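Long-range contacts in endo-polygalacturonase (Pectobacterium carotovorum subsp. carotovorum, PDB 1BHE), which hydrolyses the alpha-1,4-galacturonosyl linkages of polygalacturonic acid as a secreted family 28 glycoside hydrolase and takes part in the soft-rotting of plant tissue: residues Leu59-Ser64 and Ser107-Gly112; Ala101-Val106 and Arg152-Asn157; Pro173-Val178 and Asp205-Lys210. All coordinates share one frame; numbering follows the deposited sequence.

Contact 1: residues Leu59-Ser64 and Ser107-Gly112; sequences LPSGVS and STTNSG
S111 and S61 reach across this contact with different first torsions. In S111 the OG lies beside its own backbone N (chi1 -69°), which sets it against the turn P60-V63. In S61 the OG swings anti to the N (chi1 -175°) and reaches the backbone of T109. Both segments are corner loops of a right-handed parallel beta-helix, the fold of family 28, and they stack in successive coils. Segment 59-64 joins strands 51-58 and 64-67. Segment 107-112 joins strands 103-106 and 112-114. P60-V63 is a type II turn, with G62 at a positive phi.

S111 OG donates to P60 O at 2.9 Å, tilted 27° from the carbonyl plane. V63 N closes the turn onto P60 O at 3.2 Å from the opposite face, so two donors hold this oxygen. S111 OG also receives a weak bond from G62 N. It thus bridges P60 O and, weakly, G62 N from the next coil. S61 OG accepts from T109 N at 2.9 Å.

Methyl groups lie against carbonyl oxygens in between. T108 CG2 packs on L59 O at 3.4 Å, while T108 OG1 bonds to S159 OG in the following coil. L59 CD2 comes to 3.8 Å from G112 O. At the far end a water lies 3.0 Å from S64 OG and donates a weak bond to N110 O.

Contact 2: residues Ala101-Val106 and Arg152-Asn157; sequences AFITAV and RLIQIN
Q155 of strand 154-157 meets A101, which just precedes strand 103-106. These parallel strands stack in register, 4.8 Å apart between axes at closest approach, in the right-handed parallel beta-helix. Q155 CB packs on A101 CB at 3.6 Å. Its CG stands anti to the backbone N (chi1 174°) and approaches T104 CG2. The chain then bends at chi2 (77°), which turns the amide away from A101-V106 and along its own strand. There OE1 accepts from R152 NH1 at 2.8 Å, close to the guanidinium plane. NE2 donates to N157 OD1 at 2.7 Å, in the plane of both amides. A partner at each end fixes the rotation of the Q155 amide. The result is a polar row: Q155 and N157 on one face of the strand, R152 from just before it.

The backbones form a regular ladder. Q155 N bonds to I103 O at 2.9 Å, and Q155 O takes A105 N. N157 N continues it to A105 O. Ahead of the strands, F102 N bonds to R152 O at 2.8 Å.

The other face is apolar, with I103 over I154 and A105 over I156. F102 and L153 lie side by side and point the same way, their CD2 atoms 4.1 Å apart. Back on the Q155 face, V106 CG2 meets N157 ND2 at 4.1 Å.

Contact 3: residues Pro173-Val178 and Asp205-Lys210; sequences PNFHVV and DPMSSK
This contact belongs to the active-site region of the parallel beta-helix. The side chain of F175 is about 6 Å from that of D223, the predicted proton donor. D205 OD2 lies 3.3 Å from F175 CE2 and 3.4 Å from CD2. It comes obliquely to the ring, and the carboxylate and ring planes are 61° apart. The other oxygen, OD1, is hydrogen-bonded outside the two segments, which helps hold the carboxylate in place.

M207 is extended beyond CG (chi2 -179°), which carries its methyl to the same ring. Its CE sits at the ring edge, near the ring plane, 4.0 Å from F175 CE2. Its SD packs on V178 CG1 at 3.6 Å. V178 CG2 also faces the F175 edge, so valine and methionine together flank that side of the phenyl group. N174 OD1 accepts from F175 N at 2.7 Å on a lone pair, which ties down the backbone that carries the ring.

The strands join through D205 N, which donates to V177 O at 2.9 Å in a fairly straight bond (164°). V178 pairs with D205 in parallel. Strand 177-180 lies between strand 154-157 of the coil before and strand 204-207 of the coil after, and strand 204-207 pairs in turn with strand 226-230.

Overall arrangement
The three contacts lie along neighbouring coils of the beta-helix, and contacts 1 and 2 overlap in the chain. Their centres are 11 Å apart, and strand 103-106 runs on into loop 107-112. L59 N probably bonds to T104 O, and S107 N to N157 O, each at 2.9 Å. Contacts 2 and 3 have centres 9 Å apart; I154 N probably bonds to H176 O at 2.8 Å. The side chain of R152 is about 11 Å from that of D223, the predicted proton donor. The F175 side chain is closer, and about 9 Å from that of H251, an inferred active-site residue. Contact 1 lies away from this site, its nearest atoms about 10 Å from contact 3.

Contact 1: residues Leu59-Ser64 and Ser107-Gly112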
# COMPACT_ATOMS: atom_id res chain seq x y z
N LEU A 59 -18.02 -3.48 3.04
CA LEU A 59 -18.11 -2.77 4.30
C LEU A 59 -18.98 -1.53 4.18
O LEU A 59 -18.60 -0.58 3.49
CB LEU A 59 -16.69 -2.40 4.73
CG LEU A 59 -16.48 -1.86 6.14
CD1 LEU A 59 -17.11 -2.78 7.17
CD2 LEU A 59 -15.00 -1.66 6.42
N PRO A 60 -20.13 -1.50 4.84
CA PRO A 60 -21.06 -0.38 4.77
C PRO A 60 -20.52 0.86 5.47
O PRO A 60 -19.64 0.79 6.34
CB PRO A 60 -22.34 -0.87 5.43
CG PRO A 60 -22.19 -2.36 5.46
CD PRO A 60 -20.70 -2.60 5.65
N SER A 61 -21.03 2.02 5.09
CA SER A 61 -20.61 3.30 5.65
C SER A 61 -20.91 3.36 7.15
O SER A 61 -22.02 3.02 7.56
CB SER A 61 -21.35 4.46 4.99
OG SER A 61 -20.83 5.69 5.48
N GLY A 62 -19.95 3.80 7.94
CA GLY A 62 -20.12 3.92 9.39
C GLY A 62 -19.98 2.62 10.16
O GLY A 62 -20.10 2.60 11.39
N VAL A 63 -19.79 1.51 9.47
CA VAL A 63 -19.66 0.18 10.04
C VAL A 63 -18.21 -0.28 9.96
O VAL A 63 -17.46 0.07 9.04
CB VAL A 63 -20.59 -0.80 9.31
CG1 VAL A 63 -20.44 -2.23 9.80
CG2 VAL A 63 -22.04 -0.35 9.44
N SER A 64 -17.78 -1.08 10.94
CA SER A 64 -16.41 -1.56 10.99
C SER A 64 -16.33 -3.07 11.17
O SER A 64 -17.32 -3.74 11.46
CB SER A 64 -15.66 -0.89 12.16
OG SER A 64 -15.56 0.52 11.99
N SER A 107 -17.66 4.62 -0.91
CA SER A 107 -18.40 5.76 -0.40
C SER A 107 -18.77 5.62 1.07
O SER A 107 -19.92 5.83 1.46
CB SER A 107 -19.65 5.98 -1.27
OG SER A 107 -19.21 6.22 -2.61
N THR A 108 -17.78 5.32 1.91
CA THR A 108 -18.00 5.17 3.34
C THR A 108 -17.47 6.38 4.10
O THR A 108 -16.57 7.09 3.65
CB THR A 108 -17.31 3.91 3.92
OG1 THR A 108 -15.89 4.04 3.77
CG2 THR A 108 -17.76 2.66 3.18
N THR A 109 -18.06 6.60 5.27
CA THR A 109 -17.64 7.68 6.16
C THR A 109 -17.47 7.06 7.55
O THR A 109 -18.38 6.36 8.02
CB THR A 109 -18.65 8.84 6.21
OG1 THR A 109 -18.80 9.43 4.91
CG2 THR A 109 -18.20 9.91 7.20
N ASN A 110 -16.33 7.22 8.19
CA ASN A 110 -16.09 6.66 9.51
C ASN A 110 -16.16 5.14 9.55
O ASN A 110 -16.67 4.57 10.53
CB ASN A 110 -17.06 7.27 10.54
CG ASN A 110 -16.92 8.77 10.66
OD1 ASN A 110 -15.83 9.32 10.55
ND2 ASN A 110 -18.05 9.45 10.89
N SER A 111 -15.67 4.46 8.52
CA SER A 111 -15.66 3.00 8.51
C SER A 111 -14.24 2.54 8.88
O SER A 111 -13.29 3.32 8.74
CB SER A 111 -16.06 2.41 7.16
OG SER A 111 -17.45 2.64 6.91
N GLY A 112 -14.10 1.27 9.30
CA GLY A 112 -12.75 0.87 9.71
C GLY A 112 -12.57 -0.63 9.88
O GLY A 112 -13.52 -1.40 9.86
O HOH W 1 -17.96 4.71 12.85
O HOH W 2 -14.04 3.14 12.22

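Contact 2: residues Ala101-Val106 and Arg152-Asn157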
# COMPACT_ATOMS: atom_id res chain seq x y z
N ALA A 101 -11.92 -7.12 -4.69
CA ALA A 101 -11.00 -7.21 -3.56
C ALA A 101 -11.63 -8.08 -2.48
O ALA A 101 -12.82 -8.40 -2.58
CB ALA A 101 -10.67 -5.83 -3.00
N PHE A 102 -10.85 -8.44 -1.47
CA PHE A 102 -11.41 -9.24 -0.37
C PHE A 102 -12.38 -8.40 0.44
O PHE A 102 -13.51 -8.83 0.72
CB PHE A 102 -10.29 -9.79 0.50
CG PHE A 102 -10.69 -10.79 1.54
CD1 PHE A 102 -11.86 -11.52 1.46
CD2 PHE A 102 -9.84 -11.02 2.63
CE1 PHE A 102 -12.21 -12.44 2.43
CE2 PHE A 102 -10.18 -11.94 3.60
CZ PHE A 102 -11.36 -12.65 3.50
N ILE A 103 -11.97 -7.21 0.85
CA ILE A 103 -12.82 -6.30 1.61
C ILE A 103 -12.89 -4.97 0.85
O ILE A 103 -11.83 -4.39 0.58
CB ILE A 103 -12.33 -6.05 3.04
CG1 ILE A 103 -12.26 -7.36 3.85
CG2 ILE A 103 -13.23 -5.05 3.76
CD1 ILE A 103 -11.43 -7.16 5.12
N THR A 104 -14.09 -4.56 0.48
CA THR A 104 -14.25 -3.31 -0.28
C THR A 104 -15.16 -2.33 0.46
O THR A 104 -16.24 -2.68 0.93
CB THR A 104 -14.84 -3.57 -1.68
OG1 THR A 104 -14.10 -4.59 -2.36
CG2 THR A 104 -14.78 -2.31 -2.53
N ALA A 105 -14.72 -1.08 0.58
CA ALA A 105 -15.46 -0.02 1.24
C ALA A 105 -15.68 1.10 0.22
O ALA A 105 -14.72 1.75 -0.19
CB ALA A 105 -14.67 0.50 2.44
N VAL A 106 -16.90 1.25 -0.26
CA VAL A 106 -17.24 2.24 -1.28
C VAL A 106 -18.08 3.37 -0.70
O VAL A 106 -19.11 3.12 -0.07
CB VAL A 106 -18.05 1.58 -2.42
CG1 VAL A 106 -18.52 2.64 -3.42
CG2 VAL A 106 -17.22 0.53 -3.12
N ARG A 152 -7.01 -7.75 -4.56
CA ARG A 152 -6.42 -6.92 -3.51
C ARG A 152 -7.05 -7.27 -2.17
O ARG A 152 -8.19 -7.74 -2.17
CB ARG A 152 -6.66 -5.43 -3.80
CG ARG A 152 -5.83 -4.94 -4.98
CD ARG A 152 -6.22 -3.51 -5.36
NE ARG A 152 -5.31 -2.97 -6.39
CZ ARG A 152 -5.54 -1.85 -7.06
NH1 ARG A 152 -6.64 -1.13 -6.85
NH2 ARG A 152 -4.66 -1.46 -7.98
N LEU A 153 -6.34 -7.06 -1.06
CA LEU A 153 -6.91 -7.39 0.24
C LEU A 153 -7.97 -6.38 0.67
O LEU A 153 -9.10 -6.72 1.02
CB LEU A 153 -5.86 -7.45 1.33
CG LEU A 153 -5.14 -8.72 1.70
CD1 LEU A 153 -4.49 -8.54 3.08
CD2 LEU A 153 -6.00 -9.98 1.69
N ILE A 154 -7.58 -5.10 0.70
CA ILE A 154 -8.49 -4.05 1.15
C ILE A 154 -8.53 -2.95 0.09
O ILE A 154 -7.48 -2.41 -0.23
CB ILE A 154 -8.04 -3.46 2.50
CG1 ILE A 154 -8.23 -4.47 3.65
CG2 ILE A 154 -8.77 -2.17 2.86
CD1 ILE A 154 -7.40 -4.11 4.88
N GLN A 155 -9.71 -2.67 -0.43
CA GLN A 155 -9.88 -1.63 -1.45
C GLN A 155 -10.88 -0.60 -0.95
O GLN A 155 -12.02 -0.92 -0.63
CB GLN A 155 -10.40 -2.28 -2.74
CG GLN A 155 -10.75 -1.29 -3.84
CD GLN A 155 -9.54 -0.73 -4.56
OE1 GLN A 155 -8.56 -1.41 -4.85
NE2 GLN A 155 -9.61 0.57 -4.86
N ILE A 156 -10.44 0.64 -0.80
CA ILE A 156 -11.27 1.72 -0.27
C ILE A 156 -11.45 2.82 -1.31
O ILE A 156 -10.46 3.39 -1.76
CB ILE A 156 -10.67 2.30 1.02
CG1 ILE A 156 -10.36 1.21 2.05
CG2 ILE A 156 -11.60 3.34 1.62
CD1 ILE A 156 -9.18 1.56 2.95
N ASN A 157 -12.69 3.10 -1.70
CA ASN A 157 -12.96 4.08 -2.75
C ASN A 157 -13.87 5.21 -2.31
O ASN A 157 -14.83 4.97 -1.58
CB ASN A 157 -13.67 3.39 -3.93
CG ASN A 157 -12.94 2.23 -4.54
OD1 ASN A 157 -11.71 2.16 -4.53
ND2 ASN A 157 -13.65 1.26 -5.10

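Contact 3: residues Pro173-Val178 and Asp205-Lys210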
# COMPACT_ATOMS: atom_id res chain seq x y z
N PRO A 173 -2.67 -11.40 -2.24
CA PRO A 173 -2.55 -11.80 -3.63
C PRO A 173 -2.11 -10.63 -4.51
O PRO A 173 -1.35 -10.82 -5.46
CB PRO A 173 -3.94 -12.30 -4.02
CG PRO A 173 -4.62 -12.57 -2.72
CD PRO A 173 -4.07 -11.52 -1.78
N ASN A 174 -2.58 -9.43 -4.21
CA ASN A 174 -2.24 -8.22 -4.95
C ASN A 174 -1.89 -7.13 -3.93
O ASN A 174 -1.32 -7.49 -2.88
CB ASN A 174 -3.41 -7.85 -5.83
CG ASN A 174 -3.22 -6.86 -6.95
OD1 ASN A 174 -2.87 -5.70 -6.74
ND2 ASN A 174 -3.49 -7.30 -8.18
N PHE A 175 -2.13 -5.86 -4.20
CA PHE A 175 -1.82 -4.83 -3.21
C PHE A 175 -2.58 -5.11 -1.91
O PHE A 175 -3.69 -5.62 -1.97
CB PHE A 175 -2.17 -3.45 -3.76
CG PHE A 175 -1.42 -3.01 -4.99
CD1 PHE A 175 -0.43 -3.78 -5.57
CD2 PHE A 175 -1.72 -1.78 -5.56
CE1 PHE A 175 0.24 -3.35 -6.70
CE2 PHE A 175 -1.04 -1.34 -6.68
CZ PHE A 175 -0.06 -2.12 -7.26
N HIS A 176 -1.98 -4.78 -0.77
CA HIS A 176 -2.63 -5.03 0.51
C HIS A 176 -3.74 -4.02 0.81
O HIS A 176 -4.86 -4.40 1.14
CB HIS A 176 -1.62 -4.99 1.67
CG HIS A 176 -0.62 -6.11 1.66
ND1 HIS A 176 0.40 -6.20 0.75
CD2 HIS A 176 -0.49 -7.19 2.49
CE1 HIS A 176 1.12 -7.29 1.00
NE2 HIS A 176 0.60 -7.91 2.04
N VAL A 177 -3.39 -2.74 0.78
CA VAL A 177 -4.33 -1.67 1.10
C VAL A 177 -4.25 -0.55 0.06
O VAL A 177 -3.18 -0.02 -0.25
CB VAL A 177 -4.07 -1.01 2.47
CG1 VAL A 177 -5.16 0.02 2.79
CG2 VAL A 177 -3.99 -2.00 3.62
N VAL A 178 -5.40 -0.18 -0.49
CA VAL A 178 -5.52 0.89 -1.47
C VAL A 178 -6.59 1.88 -0.99
O VAL A 178 -7.68 1.46 -0.63
CB VAL A 178 -5.90 0.39 -2.87
CG1 VAL A 178 -6.21 1.55 -3.81
CG2 VAL A 178 -4.82 -0.49 -3.48
N ASP A 205 -1.15 2.00 -0.46
CA ASP A 205 -1.07 2.97 -1.55
C ASP A 205 -2.25 3.94 -1.63
O ASP A 205 -3.30 3.62 -2.19
CB ASP A 205 -1.04 2.28 -2.91
CG ASP A 205 0.10 1.37 -3.28
OD1 ASP A 205 1.03 1.14 -2.50
OD2 ASP A 205 0.10 0.86 -4.44
N PRO A 206 -2.04 5.17 -1.20
CA PRO A 206 -2.98 6.26 -1.42
C PRO A 206 -2.97 6.61 -2.90
O PRO A 206 -1.89 6.75 -3.49
CB PRO A 206 -2.46 7.39 -0.55
CG PRO A 206 -1.37 6.82 0.29
CD PRO A 206 -0.80 5.66 -0.53
N MET A 207 -4.12 6.70 -3.54
CA MET A 207 -4.25 6.97 -4.97
C MET A 207 -5.21 8.14 -5.21
O MET A 207 -6.41 8.00 -4.99
CB MET A 207 -4.81 5.74 -5.70
CG MET A 207 -3.88 4.54 -5.76
SD MET A 207 -4.59 3.14 -6.64
CE MET A 207 -3.25 1.96 -6.46
N SER A 208 -4.68 9.29 -5.60
CA SER A 208 -5.49 10.49 -5.82
C SER A 208 -6.36 10.75 -4.58
O SER A 208 -7.58 10.90 -4.66
CB SER A 208 -6.33 10.37 -7.09
OG SER A 208 -5.56 10.70 -8.25
N SER A 209 -5.71 10.78 -3.42
CA SER A 209 -6.43 10.95 -2.16
C SER A 209 -5.73 11.98 -1.29
O SER A 209 -4.54 12.24 -1.50
CB SER A 209 -6.50 9.61 -1.41
OG SER A 209 -7.37 8.71 -2.08
N LYS A 210 -6.43 12.57 -0.32
CA LYS A 210 -5.79 13.54 0.56
C LYS A 210 -5.96 13.12 2.03
O LYS A 210 -6.81 12.30 2.35
CB LYS A 210 -6.29 14.97 0.40
CG LYS A 210 -7.68 15.18 -0.13
CD LYS A 210 -7.85 16.48 -0.91
CE LYS A 210 -6.84 16.70 -2.01
NZ LYS A 210 -7.37 16.63 -3.40